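Local coordinates for protein 3'-5'-exonuclease (Saccharomyces cerevisiae, PDB 3E2V) that probably cuts double-stranded DNA internally and degrades it from the 3' to the 5' end, as a magnesium-dependent nuclease of the TatD family, at residues C93-A98 and A118-L123; S122-V127 and S173-K178; F133-L138 and D226-Q231; E215-G220 and G240-H245. One frame throughout, in Å; residues are numbered along the deposited sequence. Where two conformers were deposited one is given.

Contact 1 of 4, residues C93-A98 and A118-L123; sequences CVNEFA and AYNESL
The side chain of Asn95 lies across the end of Leu123, and this is where the contact is tight. In the leucine conformer given, one of two, CD1 lies against the amide, about 3.4 Å from Asn95 CG and also close to OD1 and ND2. Asparagine suits the place because its ND2 reaches helix 118-129 directly and its OD1 does so through a water. ND2 donates to Asn120 OD1 at 3.0 Å, a bent bond (136° at the hydrogen) that meets the acceptor from above its carbonyl plane, although the acceptor lies nearly in the donor's own amide plane. At the other end, a water 2.7 Å from Asn95 OD1 also donates to Asn120 O, a carbonyl near the start of the helix. With CG beside the backbone N (chi1 -74°), Asn95 carries its amide toward this helix.

The margin is looser. Exposed Tyr119 brings CE2 to 3.9 Å from Asn95 ND2, and Ala98 CB stands 4.4 Å from Leu123 CD1. Met176 of helix 174-187 touches both Asn95 and Ala98. The arrangement joins the 3-10 turn after strand 82-87 to helix 118-129, a surface connection within the TIM-barrel-like fold of TatD nucleases.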
loop_
_atom_site.group_PDB
_atom_site.type_symbol
_atom_site.label_atom_id
_atom_site.label_comp_id
_atom_site.label_asym_id
_atom_site.label_seq_id
_atom_site.Cartn_x
_atom_site.Cartn_y
_atom_site.Cartn_z
ATOM N N CYS A 93 0.015 14.125 0.944
ATOM C CA CYS A 93 0.920 14.670 1.930
ATOM C C CYS A 93 2.099 15.385 1.312
ATOM O O CYS A 93 3.038 15.766 2.025
ATOM C CB CYS A 93 1.378 13.525 2.837
ATOM S SG CYS A 93 -0.044 12.731 3.747
ATOM N N VAL A 94 2.048 15.587 -0.009
ATOM C CA VAL A 94 3.191 16.200 -0.696
ATOM C C VAL A 94 3.442 17.644 -0.284
ATOM O O VAL A 94 4.520 18.177 -0.540
ATOM C CB VAL A 94 3.113 16.058 -2.243
ATOM C CG1 VAL A 94 3.324 14.599 -2.665
ATOM C CG2 VAL A 94 1.802 16.618 -2.786
ATOM N N ASN A 95 2.465 18.281 0.359
ATOM C CA ASN A 95 2.698 19.645 0.842
ATOM C C ASN A 95 3.843 19.703 1.851
ATOM O O ASN A 95 4.422 20.769 2.067
ATOM C CB ASN A 95 1.437 20.254 1.470
ATOM C CG ASN A 95 0.392 20.655 0.445
ATOM O OD1 ASN A 95 0.606 20.536 -0.753
ATOM N ND2 ASN A 95 -0.748 21.159 0.932
ATOM N N GLU A 96 4.168 18.576 2.473
ATOM C CA GLU A 96 5.289 18.571 3.419
ATOM C C GLU A 96 6.640 18.852 2.744
ATOM O O GLU A 96 7.588 19.240 3.417
ATOM C CB GLU A 96 5.332 17.318 4.270
ATOM C CG GLU A 96 5.813 16.102 3.584
ATOM C CD GLU A 96 6.300 15.065 4.577
ATOM O OE1 GLU A 96 6.300 13.888 4.229
ATOM O OE2 GLU A 96 6.673 15.419 5.716
ATOM N N PHE A 97 6.727 18.651 1.429
ATOM C CA PHE A 97 7.931 19.053 0.693
ATOM C C PHE A 97 8.056 20.564 0.595
ATOM O O PHE A 97 9.145 21.064 0.312
ATOM C CB PHE A 97 7.934 18.488 -0.724
ATOM C CG PHE A 97 8.186 17.003 -0.782
ATOM C CD1 PHE A 97 9.426 16.469 -0.457
ATOM C CD2 PHE A 97 7.168 16.140 -1.167
ATOM C CE1 PHE A 97 9.660 15.097 -0.512
ATOM C CE2 PHE A 97 7.384 14.771 -1.248
ATOM C CZ PHE A 97 8.624 14.236 -0.914
ATOM N N ALA A 98 6.959 21.283 0.833
ATOM C CA ALA A 98 6.934 22.726 0.610
ATOM C C ALA A 98 6.874 23.537 1.899
ATOM O O ALA A 98 7.225 24.725 1.862
ATOM C CB ALA A 98 5.795 23.103 -0.298
ATOM N N ALA A 118 -6.875 28.351 -1.091
ATOM C CA ALA A 118 -5.874 29.347 -1.471
ATOM C C ALA A 118 -4.466 28.844 -1.205
ATOM O O ALA A 118 -3.567 29.004 -2.043
ATOM C CB ALA A 118 -6.114 30.668 -0.738
ATOM N N TYR A 119 -4.282 28.225 -0.044
ATOM C CA TYR A 119 -2.985 27.738 0.360
ATOM C C TYR A 119 -2.490 26.639 -0.587
ATOM O O TYR A 119 -1.371 26.715 -1.101
ATOM C CB TYR A 119 -3.042 27.215 1.796
ATOM C CG TYR A 119 -1.755 26.581 2.235
ATOM C CD1 TYR A 119 -0.667 27.363 2.624
ATOM C CD2 TYR A 119 -1.605 25.195 2.229
ATOM C CE1 TYR A 119 0.532 26.784 3.014
ATOM C CE2 TYR A 119 -0.410 24.602 2.623
ATOM C CZ TYR A 119 0.652 25.401 3.009
ATOM O OH TYR A 119 1.837 24.824 3.397
ATOM N N ASN A 120 -3.319 25.621 -0.802
ATOM C CA ASN A 120 -2.921 24.500 -1.654
ATOM C C ASN A 120 -2.573 24.954 -3.066
ATOM O O ASN A 120 -1.599 24.470 -3.664
ATOM C CB ASN A 120 -4.020 23.432 -1.714
ATOM C CG ASN A 120 -4.203 22.690 -0.400
ATOM O OD1 ASN A 120 -3.318 22.667 0.448
ATOM N ND2 ASN A 120 -5.360 22.069 -0.236
ATOM N N GLU A 121 -3.384 25.872 -3.591
ATOM C CA GLU A 121 -3.245 26.350 -4.963
ATOM C C GLU A 121 -1.997 27.211 -5.107
ATOM O O GLU A 121 -1.382 27.245 -6.189
ATOM C CB GLU A 121 -4.511 27.107 -5.389
ATOM C CG GLU A 121 -4.567 27.546 -6.857
ATOM C CD GLU A 121 -4.408 26.400 -7.853
ATOM O OE1 GLU A 121 -4.749 25.242 -7.527
ATOM O OE2 GLU A 121 -3.947 26.669 -8.984
ATOM N N SER A 122 -1.594 27.863 -4.017
ATOM C CA SER A 122 -0.459 28.777 -4.059
ATOM C C SER A 122 0.898 28.091 -4.026
ATOM O O SER A 122 1.911 28.692 -4.373
ATOM C CB SER A 122 -0.522 29.733 -2.864
ATOM O OG SER A 122 -0.178 29.064 -1.658
ATOM N N LEU A 123 0.929 26.833 -3.602
ATOM C CA LEU A 123 2.201 26.214 -3.218
ATOM C C LEU A 123 3.121 25.914 -4.388
ATOM O O LEU A 123 4.335 26.123 -4.292
ATOM C CB LEU A 123 1.974 24.955 -2.376
ATOM C CG LEU A 123 1.480 25.139 -0.941
ATOM C CD1 LEU A 123 1.418 23.782 -0.275
ATOM C CD2 LEU A 123 2.354 26.090 -0.138
HETATM O O HOH W 1 -0.956 21.678 -2.696
#

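Contact 2 of 4, residues S122-V127 and S173-K178; sequences SLYAKV and SKEMQK
Tyr124 and Met176 mark the closest backbone approach, their CA atoms 5.7 Å apart, where the short helical segments 122-127 and 174-178 pass at an angle of 52° with axes 8.9 Å apart. Ser173 is the N-cap of the second helix: its OG accepts from Met176 N at 3.1 Å. A water hydrogen-bonded to Ser173 OG at 2.7 Å accepts from Tyr124 N, tying the cap to the neighbouring helix. A small hydroxyl residue suits this place, since it can satisfy an amide at the helix start and still reach the water.

Helices 118-129 and 174-187, on the outside of the TatD barrel, precede and follow strand 156-165 in the chain, and they pack through a mixed surface. Tyr124 has CG anti to its backbone N (chi1 -177°), which swings the ring over to Glu175, whose CB makes a CH-pi contact 3.9 Å from the Tyr124 ring centroid, over one face. A serine in place of this tyrosine would probably leave the Glu175 methylene without its aromatic cover and open a gap beside Met176. The flexible thioether of Met176 bends at both chi2 and chi3, placing SD 3.9 Å from Tyr124 CA and near the edge of the tyrosine ring. The same sulfur packs against Leu123 CB and, at 4.2 Å, Val127 CG2.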
loop_
_atom_site.group_PDB
_atom_site.type_symbol
_atom_site.label_atom_id
_atom_site.label_comp_id
_atom_site.label_asym_id
_atom_site.label_seq_id
_atom_site.Cartn_x
_atom_site.Cartn_y
_atom_site.Cartn_z
ATOM N N SER A 122 -1.594 27.863 -4.017
ATOM C CA SER A 122 -0.459 28.777 -4.059
ATOM C C SER A 122 0.898 28.091 -4.026
ATOM O O SER A 122 1.911 28.692 -4.373
ATOM C CB SER A 122 -0.522 29.733 -2.864
ATOM O OG SER A 122 -0.178 29.064 -1.658
ATOM N N LEU A 123 0.929 26.833 -3.602
ATOM C CA LEU A 123 2.201 26.214 -3.218
ATOM C C LEU A 123 3.121 25.914 -4.388
ATOM O O LEU A 123 4.335 26.123 -4.292
ATOM C CB LEU A 123 1.974 24.955 -2.376
ATOM C CG LEU A 123 1.480 25.139 -0.941
ATOM C CD1 LEU A 123 1.418 23.782 -0.275
ATOM C CD2 LEU A 123 2.354 26.090 -0.138
ATOM N N TYR A 124 2.557 25.428 -5.490
ATOM C CA TYR A 124 3.402 25.050 -6.620
ATOM C C TYR A 124 4.231 26.225 -7.124
ATOM O O TYR A 124 5.446 26.110 -7.274
ATOM C CB TYR A 124 2.588 24.465 -7.769
ATOM C CG TYR A 124 3.471 24.006 -8.900
ATOM C CD1 TYR A 124 4.457 23.050 -8.679
ATOM C CD2 TYR A 124 3.330 24.525 -10.181
ATOM C CE1 TYR A 124 5.284 22.624 -9.695
ATOM C CE2 TYR A 124 4.161 24.093 -11.222
ATOM C CZ TYR A 124 5.128 23.138 -10.964
ATOM O OH TYR A 124 5.976 22.691 -11.971
ATOM N N ALA A 125 3.571 27.353 -7.374
ATOM C CA ALA A 125 4.273 28.521 -7.899
ATOM C C ALA A 125 5.348 28.987 -6.926
ATOM O O ALA A 125 6.405 29.446 -7.354
ATOM C CB ALA A 125 3.291 29.655 -8.219
ATOM N N LYS A 126 5.081 28.846 -5.621
ATOM C CA LYS A 126 6.031 29.256 -4.578
ATOM C C LYS A 126 7.249 28.335 -4.535
ATOM O O LYS A 126 8.371 28.790 -4.328
ATOM C CB LYS A 126 5.352 29.367 -3.201
ATOM C CG LYS A 126 4.364 30.559 -3.102
ATOM C CD LYS A 126 3.852 30.845 -1.684
ATOM C CE LYS A 126 2.971 29.727 -1.097
ATOM N NZ LYS A 126 2.119 30.206 0.059
ATOM N N VAL A 127 7.028 27.038 -4.745
ATOM C CA VAL A 127 8.134 26.083 -4.790
ATOM C C VAL A 127 9.023 26.347 -6.004
ATOM O O VAL A 127 10.252 26.375 -5.888
ATOM C CB VAL A 127 7.609 24.620 -4.813
ATOM C CG1 VAL A 127 8.735 23.644 -5.117
ATOM C CG2 VAL A 127 6.956 24.273 -3.482
ATOM N N SER A 173 -2.637 20.117 -4.531
ATOM C CA SER A 173 -2.949 20.430 -5.913
ATOM C C SER A 173 -2.435 19.381 -6.891
ATOM O O SER A 173 -1.471 18.651 -6.601
ATOM C CB SER A 173 -2.347 21.777 -6.279
ATOM O OG SER A 173 -0.937 21.686 -6.329
ATOM N N LYS A 174 -3.053 19.334 -8.069
ATOM C CA LYS A 174 -2.587 18.435 -9.118
ATOM C C LYS A 174 -1.109 18.658 -9.430
ATOM O O LYS A 174 -0.340 17.711 -9.594
ATOM C CB LYS A 174 -3.438 18.614 -10.385
ATOM C CG LYS A 174 -3.113 17.602 -11.470
ATOM C CD LYS A 174 -4.088 17.673 -12.654
ATOM C CE LYS A 174 -3.809 18.845 -13.553
ATOM N NZ LYS A 174 -4.825 18.870 -14.670
ATOM N N GLU A 175 -0.714 19.919 -9.523
ATOM C CA GLU A 175 0.664 20.239 -9.895
ATOM C C GLU A 175 1.645 19.753 -8.814
ATOM O O GLU A 175 2.722 19.194 -9.115
ATOM C CB GLU A 175 0.815 21.751 -10.111
ATOM C CG GLU A 175 0.025 22.348 -11.297
ATOM C CD GLU A 175 -1.505 22.339 -11.128
ATOM O OE1 GLU A 175 -2.032 22.497 -9.998
ATOM O OE2 GLU A 175 -2.204 22.172 -12.153
ATOM N N MET A 176 1.281 19.942 -7.547
ATOM C CA MET A 176 2.146 19.474 -6.457
ATOM C C MET A 176 2.231 17.946 -6.451
ATOM O O MET A 176 3.304 17.374 -6.210
ATOM C CB MET A 176 1.649 19.982 -5.115
ATOM C CG MET A 176 1.987 21.462 -4.829
ATOM S SD MET A 176 3.741 21.809 -4.424
ATOM C CE MET A 176 3.932 20.854 -2.916
ATOM N N GLN A 177 1.110 17.283 -6.732
ATOM C CA GLN A 177 1.122 15.820 -6.803
ATOM C C GLN A 177 2.043 15.338 -7.913
ATOM O O GLN A 177 2.868 14.437 -7.715
ATOM C CB GLN A 177 -0.284 15.267 -7.020
ATOM C CG GLN A 177 -1.220 15.451 -5.827
ATOM C CD GLN A 177 -2.517 14.677 -5.991
ATOM O OE1 GLN A 177 -2.569 13.673 -6.723
ATOM N NE2 GLN A 177 -3.560 15.120 -5.296
ATOM N N LYS A 178 1.890 15.905 -9.103
ATOM C CA LYS A 178 2.664 15.426 -10.252
ATOM C C LYS A 178 4.152 15.670 -10.031
ATOM O O LYS A 178 4.983 14.786 -10.287
ATOM C CB LYS A 178 2.188 16.111 -11.539
ATOM C CG LYS A 178 0.836 15.592 -12.014
ATOM C CD LYS A 178 0.241 16.506 -13.097
ATOM C CE LYS A 178 0.897 16.328 -14.439
ATOM N NZ LYS A 178 0.394 17.417 -15.356
HETATM O O HOH W 2 -0.170 24.262 -5.960
#

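Contact 3 of 4, residues F133-L138 and D226-Q231; sequences FAQGKL and DTFQLQ
Thr227 O accepts a hydrogen bond from Gln135 NE2 at 3.0 Å, with 154° at the hydrogen. The donor lies in the carbonyl plane and the acceptor in the amide plane of Gln135, so the two groups are well aligned. With its chain extended beyond CG (chi2 161°), Gln135 reaches from helix 132-149 to the type I turn from Asp226 to Gln229. On the way its CG passes 3.4 Å from Phe228 O, and its amide stacks on that of Gln229, the planes 15° apart. Were this glutamine cut back to an alanine, Thr227 O would probably lose this donor and the Gln229 amide its stacking mate.

A water bridges the backbones, donating to Gln135 O and Phe228 O. Asp226 braces the turn from within: OD1 accepts from Leu230 N at 2.9 Å, and OD2 from Gln231 N, both on the syn side of the carboxylate.

Apolar groups fill the inner side. Leu138 CD1 meets Phe228 CB at 3.6 Å, and Ala134 CB, small enough to let the ring come close, meets Phe228 CE1 at 3.7 Å. The ring also touches Val127 and Phe180 of neighbouring helices. The loop is thus joined to the helix by packing of buried Phe228 against Ala134 and Leu138, while amide and water bonds satisfy backbone carbonyls that the packing alone could not.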
loop_
_atom_site.group_PDB
_atom_site.type_symbol
_atom_site.label_atom_id
_atom_site.label_comp_id
_atom_site.label_asym_id
_atom_site.label_seq_id
_atom_site.Cartn_x
_atom_site.Cartn_y
_atom_site.Cartn_z
ATOM N N PHE A 133 13.685 24.910 0.005
ATOM C CA PHE A 133 13.091 24.111 1.075
ATOM C C PHE A 133 12.766 22.698 0.571
ATOM O O PHE A 133 13.151 21.714 1.210
ATOM C CB PHE A 133 11.873 24.804 1.710
ATOM C CG PHE A 133 11.308 24.063 2.886
ATOM C CD1 PHE A 133 11.797 24.289 4.168
ATOM C CD2 PHE A 133 10.315 23.104 2.705
ATOM C CE1 PHE A 133 11.285 23.589 5.261
ATOM C CE2 PHE A 133 9.796 22.398 3.788
ATOM C CZ PHE A 133 10.280 22.639 5.073
ATOM N N ALA A 134 12.128 22.619 -0.597
ATOM C CA ALA A 134 11.814 21.311 -1.201
ATOM C C ALA A 134 13.060 20.500 -1.517
ATOM O O ALA A 134 13.074 19.279 -1.355
ATOM C CB ALA A 134 10.958 21.485 -2.449
ATOM N N GLN A 135 14.114 21.168 -1.975
ATOM C CA GLN A 135 15.390 20.482 -2.187
ATOM C C GLN A 135 15.881 19.789 -0.911
ATOM O O GLN A 135 16.348 18.643 -0.947
ATOM C CB GLN A 135 16.462 21.441 -2.723
ATOM C CG GLN A 135 16.288 21.840 -4.179
ATOM C CD GLN A 135 17.056 23.107 -4.527
ATOM O OE1 GLN A 135 17.652 23.744 -3.656
ATOM N NE2 GLN A 135 17.041 23.477 -5.806
ATOM N N GLY A 136 15.753 20.488 0.220
ATOM C CA GLY A 136 16.152 19.921 1.512
ATOM C C GLY A 136 15.286 18.756 1.959
ATOM O O GLY A 136 15.788 17.788 2.536
ATOM N N LYS A 137 13.987 18.854 1.698
ATOM C CA LYS A 137 13.079 17.777 2.082
ATOM C C LYS A 137 13.304 16.526 1.242
ATOM O O LYS A 137 13.228 15.405 1.747
ATOM C CB LYS A 137 11.614 18.222 2.015
ATOM C CG LYS A 137 11.251 19.293 3.065
ATOM C CD LYS A 137 11.544 18.840 4.494
ATOM C CE LYS A 137 10.464 17.910 5.030
ATOM N NZ LYS A 137 10.740 17.563 6.465
ATOM N N LEU A 138 13.582 16.715 -0.044
ATOM C CA LEU A 138 13.896 15.576 -0.890
ATOM C C LEU A 138 15.204 14.908 -0.465
ATOM O O LEU A 138 15.305 13.676 -0.434
ATOM C CB LEU A 138 13.950 16.019 -2.357
ATOM C CG LEU A 138 12.577 16.237 -3.001
ATOM C CD1 LEU A 138 12.735 17.087 -4.255
ATOM C CD2 LEU A 138 11.893 14.897 -3.333
ATOM N N ASP A 226 17.251 19.346 -13.725
ATOM C CA ASP A 226 17.414 18.934 -12.318
ATOM C C ASP A 226 17.066 20.062 -11.331
ATOM O O ASP A 226 17.886 20.440 -10.483
ATOM C CB ASP A 226 18.829 18.389 -12.080
ATOM C CG ASP A 226 18.980 17.675 -10.732
ATOM O OD1 ASP A 226 17.957 17.253 -10.125
ATOM O OD2 ASP A 226 20.133 17.520 -10.289
ATOM N N THR A 227 15.840 20.566 -11.439
ATOM C CA THR A 227 15.350 21.661 -10.608
ATOM C C THR A 227 15.624 21.437 -9.122
ATOM O O THR A 227 16.006 22.369 -8.397
ATOM C CB THR A 227 13.850 21.889 -10.856
ATOM O OG1 THR A 227 13.666 22.279 -12.229
ATOM C CG2 THR A 227 13.285 22.980 -9.944
ATOM N N PHE A 228 15.453 20.198 -8.667
ATOM C CA PHE A 228 15.591 19.903 -7.238
ATOM C C PHE A 228 16.962 19.374 -6.834
ATOM O O PHE A 228 17.171 18.916 -5.705
ATOM C CB PHE A 228 14.409 19.032 -6.768
ATOM C CG PHE A 228 13.079 19.729 -6.937
ATOM C CD1 PHE A 228 12.601 20.584 -5.952
ATOM C CD2 PHE A 228 12.349 19.597 -8.107
ATOM C CE1 PHE A 228 11.381 21.267 -6.133
ATOM C CE2 PHE A 228 11.136 20.267 -8.299
ATOM C CZ PHE A 228 10.657 21.116 -7.307
ATOM N N GLN A 229 17.911 19.473 -7.770
ATOM C CA GLN A 229 19.332 19.237 -7.488
ATOM C C GLN A 229 19.620 17.843 -6.913
ATOM O O GLN A 229 20.445 17.672 -6.014
ATOM C CB GLN A 229 19.934 20.354 -6.596
ATOM C CG GLN A 229 19.907 21.754 -7.224
ATOM C CD GLN A 229 20.575 22.837 -6.365
ATOM O OE1 GLN A 229 20.859 22.641 -5.179
ATOM N NE2 GLN A 229 20.807 24.002 -6.973
ATOM N N LEU A 230 18.959 16.832 -7.474
ATOM C CA LEU A 230 19.113 15.463 -6.989
ATOM C C LEU A 230 20.453 14.869 -7.385
ATOM O O LEU A 230 20.977 13.983 -6.712
ATOM C CB LEU A 230 17.987 14.581 -7.519
ATOM C CG LEU A 230 16.553 14.971 -7.179
ATOM C CD1 LEU A 230 15.581 13.985 -7.825
ATOM C CD2 LEU A 230 16.327 15.033 -5.671
ATOM N N GLN A 231 21.006 15.353 -8.489
ATOM C CA GLN A 231 22.277 14.836 -8.984
ATOM C C GLN A 231 23.461 15.325 -8.134
ATOM O O GLN A 231 24.610 14.955 -8.391
ATOM C CB GLN A 231 22.425 15.154 -10.484
ATOM C CG GLN A 231 21.400 14.373 -11.324
ATOM C CD GLN A 231 21.273 14.860 -12.752
ATOM O OE1 GLN A 231 22.269 15.190 -13.410
ATOM N NE2 GLN A 231 20.044 14.899 -13.250
HETATM O O HOH W 3 17.802 17.774 -3.150
#

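Contact 4 of 4, residues E215-G220 and G240-H245; sequences ERFVVG and GFYKFH
Phe244, with chi1 of -67°, swings its ring under Phe217 CB, while chi1 of -73° in Phe217 sets that residue's own ring beside Tyr242 CB. The contact folds the C-terminal end of helix 207-219 in the TatD barrel against a segment that contains strand 241-242, the partner of strand 221-222 in a two-stranded antiparallel sheet. Phe217 CB lies 3.5 Å from the Phe244 centroid and almost on the ring normal, a CH-pi contact. The two rings are nearly parallel but slid apart, so they barely overlap. Aromatic residues suit both places, for Phe217 also packs CE1 at 4.0 Å from Tyr242 CB and meets Phe221 edge-to-face. Val218 CG2 adds a branched aliphatic group beside Phe244 CD2.

The backbones are joined by Phe244 N, which donates to Phe217 O at 2.8 Å, and Lys243 CA makes a CA-H...O contact with the same oxygen. The extended chain of Lys243 runs past the helix end, with CE 3.3 Å from Val218 O; its methylenes suit this exposed border. A water donates to both Val218 O and Phe244 O.

Gly220 leaves the helix with positive phi (108°). A side chain there would collide with the Phe241 ring and press on the preceding carbonyl, so glycine is needed. Its CA instead makes a CA-H...O contact of 3.2 Å with Tyr242 O.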
loop_
_atom_site.group_PDB
_atom_site.type_symbol
_atom_site.label_atom_id
_atom_site.label_comp_id
_atom_site.label_asym_id
_atom_site.label_seq_id
_atom_site.Cartn_x
_atom_site.Cartn_y
_atom_site.Cartn_z
ATOM N N GLU A 215 5.511 6.071 -17.778
ATOM C CA GLU A 215 6.023 5.661 -19.090
ATOM C C GLU A 215 7.388 6.274 -19.370
ATOM O O GLU A 215 8.246 5.614 -19.994
ATOM C CB GLU A 215 5.038 6.014 -20.200
ATOM C CG GLU A 215 5.404 5.436 -21.553
ATOM C CD GLU A 215 6.261 6.385 -22.388
ATOM O OE1 GLU A 215 6.527 7.528 -21.948
ATOM O OE2 GLU A 215 6.665 5.980 -23.504
ATOM N N ARG A 216 7.596 7.519 -18.924
ATOM C CA ARG A 216 8.905 8.151 -19.129
ATOM C C ARG A 216 10.028 7.407 -18.409
ATOM O O ARG A 216 11.148 7.315 -18.916
ATOM C CB ARG A 216 8.889 9.627 -18.730
ATOM C CG ARG A 216 8.060 10.457 -19.683
ATOM C CD ARG A 216 8.394 11.940 -19.577
ATOM N NE ARG A 216 8.357 12.423 -18.202
ATOM C CZ ARG A 216 7.266 12.886 -17.588
ATOM N NH1 ARG A 216 6.097 12.965 -18.223
ATOM N NH2 ARG A 216 7.345 13.281 -16.335
ATOM N N PHE A 217 9.733 6.860 -17.226
ATOM C CA PHE A 217 10.709 6.059 -16.502
ATOM C C PHE A 217 10.835 4.631 -17.062
ATOM O O PHE A 217 11.896 4.025 -16.973
ATOM C CB PHE A 217 10.314 5.993 -15.025
ATOM C CG PHE A 217 10.543 7.281 -14.272
ATOM C CD1 PHE A 217 11.728 7.484 -13.547
ATOM C CD2 PHE A 217 9.595 8.307 -14.301
ATOM C CE1 PHE A 217 11.947 8.686 -12.857
ATOM C CE2 PHE A 217 9.803 9.500 -13.592
ATOM C CZ PHE A 217 10.983 9.693 -12.885
ATOM N N VAL A 218 9.746 4.090 -17.609
ATOM C CA VAL A 218 9.795 2.756 -18.216
ATOM C C VAL A 218 10.699 2.761 -19.458
ATOM O O VAL A 218 11.540 1.859 -19.626
ATOM C CB VAL A 218 8.361 2.239 -18.564
ATOM C CG1 VAL A 218 8.426 1.018 -19.501
ATOM C CG2 VAL A 218 7.595 1.898 -17.278
ATOM N N VAL A 219 10.551 3.794 -20.295
ATOM C CA VAL A 219 11.355 3.933 -21.527
ATOM C C VAL A 219 12.706 4.566 -21.255
ATOM O O VAL A 219 13.700 4.181 -21.875
ATOM C CB VAL A 219 10.604 4.735 -22.600
ATOM C CG1 VAL A 219 11.497 4.945 -23.843
ATOM C CG2 VAL A 219 9.319 3.992 -22.959
ATOM N N GLY A 220 12.743 5.501 -20.308
ATOM C CA GLY A 220 13.952 6.265 -19.977
ATOM C C GLY A 220 13.864 7.710 -20.447
ATOM O O GLY A 220 13.308 7.993 -21.509
ATOM N N GLY A 240 22.159 12.131 -15.909
ATOM C CA GLY A 240 20.785 12.598 -15.747
ATOM C C GLY A 240 19.738 11.663 -16.342
ATOM O O GLY A 240 18.560 12.028 -16.435
ATOM N N PHE A 241 20.187 10.488 -16.794
ATOM C CA PHE A 241 19.303 9.503 -17.424
ATOM C C PHE A 241 18.635 8.620 -16.369
ATOM O O PHE A 241 19.302 7.883 -15.630
ATOM C CB PHE A 241 20.081 8.645 -18.430
ATOM C CG PHE A 241 19.228 7.661 -19.191
ATOM C CD1 PHE A 241 18.307 8.091 -20.122
ATOM C CD2 PHE A 241 19.394 6.302 -18.994
ATOM C CE1 PHE A 241 17.529 7.183 -20.848
ATOM C CE2 PHE A 241 18.620 5.383 -19.707
ATOM C CZ PHE A 241 17.688 5.828 -20.636
ATOM N N TYR A 242 17.311 8.720 -16.327
ATOM C CA TYR A 242 16.462 7.949 -15.416
ATOM C C TYR A 242 15.718 6.862 -16.187
ATOM O O TYR A 242 14.970 7.171 -17.114
ATOM C CB TYR A 242 15.439 8.860 -14.753
ATOM C CG TYR A 242 16.052 9.796 -13.735
ATOM C CD1 TYR A 242 16.284 9.365 -12.434
ATOM C CD2 TYR A 242 16.420 11.094 -14.083
ATOM C CE1 TYR A 242 16.855 10.198 -11.490
ATOM C CE2 TYR A 242 16.993 11.941 -13.148
ATOM C CZ TYR A 242 17.201 11.484 -11.851
ATOM O OH TYR A 242 17.760 12.311 -10.908
ATOM N N LYS A 243 15.897 5.606 -15.781
ATOM C CA LYS A 243 15.128 4.501 -16.356
ATOM C C LYS A 243 14.969 3.401 -15.321
ATOM O O LYS A 243 15.947 3.018 -14.687
ATOM C CB LYS A 243 15.811 3.928 -17.628
ATOM C CG LYS A 243 14.965 2.895 -18.346
ATOM C CD LYS A 243 15.681 2.307 -19.558
ATOM C CE LYS A 243 14.724 1.368 -20.295
ATOM N NZ LYS A 243 15.412 0.632 -21.412
ATOM N N PHE A 244 13.757 2.873 -15.166
ATOM C CA PHE A 244 13.582 1.750 -14.256
ATOM C C PHE A 244 14.429 0.549 -14.679
ATOM O O PHE A 244 14.526 0.206 -15.865
ATOM C CB PHE A 244 12.133 1.284 -14.212
ATOM C CG PHE A 244 11.155 2.261 -13.613
ATOM C CD1 PHE A 244 11.500 3.151 -12.587
ATOM C CD2 PHE A 244 9.839 2.216 -14.035
ATOM C CE1 PHE A 244 10.531 4.029 -12.036
ATOM C CE2 PHE A 244 8.872 3.078 -13.484
ATOM C CZ PHE A 244 9.220 3.976 -12.473
ATOM N N HIS A 245 15.018 -0.110 -13.686
ATOM C CA HIS A 245 15.655 -1.393 -13.918
ATOM C C HIS A 245 14.675 -2.360 -14.593
ATOM O O HIS A 245 13.489 -2.351 -14.259
ATOM C CB HIS A 245 16.094 -1.972 -12.574
ATOM C CG HIS A 245 17.005 -3.153 -12.698
ATOM N ND1 HIS A 245 16.539 -4.429 -12.920
ATOM C CD2 HIS A 245 18.355 -3.254 -12.624
ATOM C CE1 HIS A 245 17.560 -5.265 -12.994
ATOM N NE2 HIS A 245 18.672 -4.578 -12.816
HETATM O O HOH W 4 12.427 0.087 -17.709
#

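How the contacts relate
Contact 2 is the buried one, contact 1 lies at the surface, and contacts 3 and 4 are partly buried. Contacts 1 and 2 share Ser122 and Leu123 of helix 118-129, and Ala98 CB packs on Val127 CG2 between them. Val127 CG1 leads on to contact 3 at Phe228 CE1, while Phe97 O of contact 1 packs on Ala134 CB. Contacts 3 and 4 meet through Gln231 and Tyr242, near the sheet of strands 221-222 and 241-242; contact 4 touches neither contact 1 nor contact 2. Chemistry follows place: buried contact 2 has no direct hydrogen bond across it, surface contact 1 turns on an amide and a water, and the partly buried pair combine aromatic packing with bonds to backbone carbonyls.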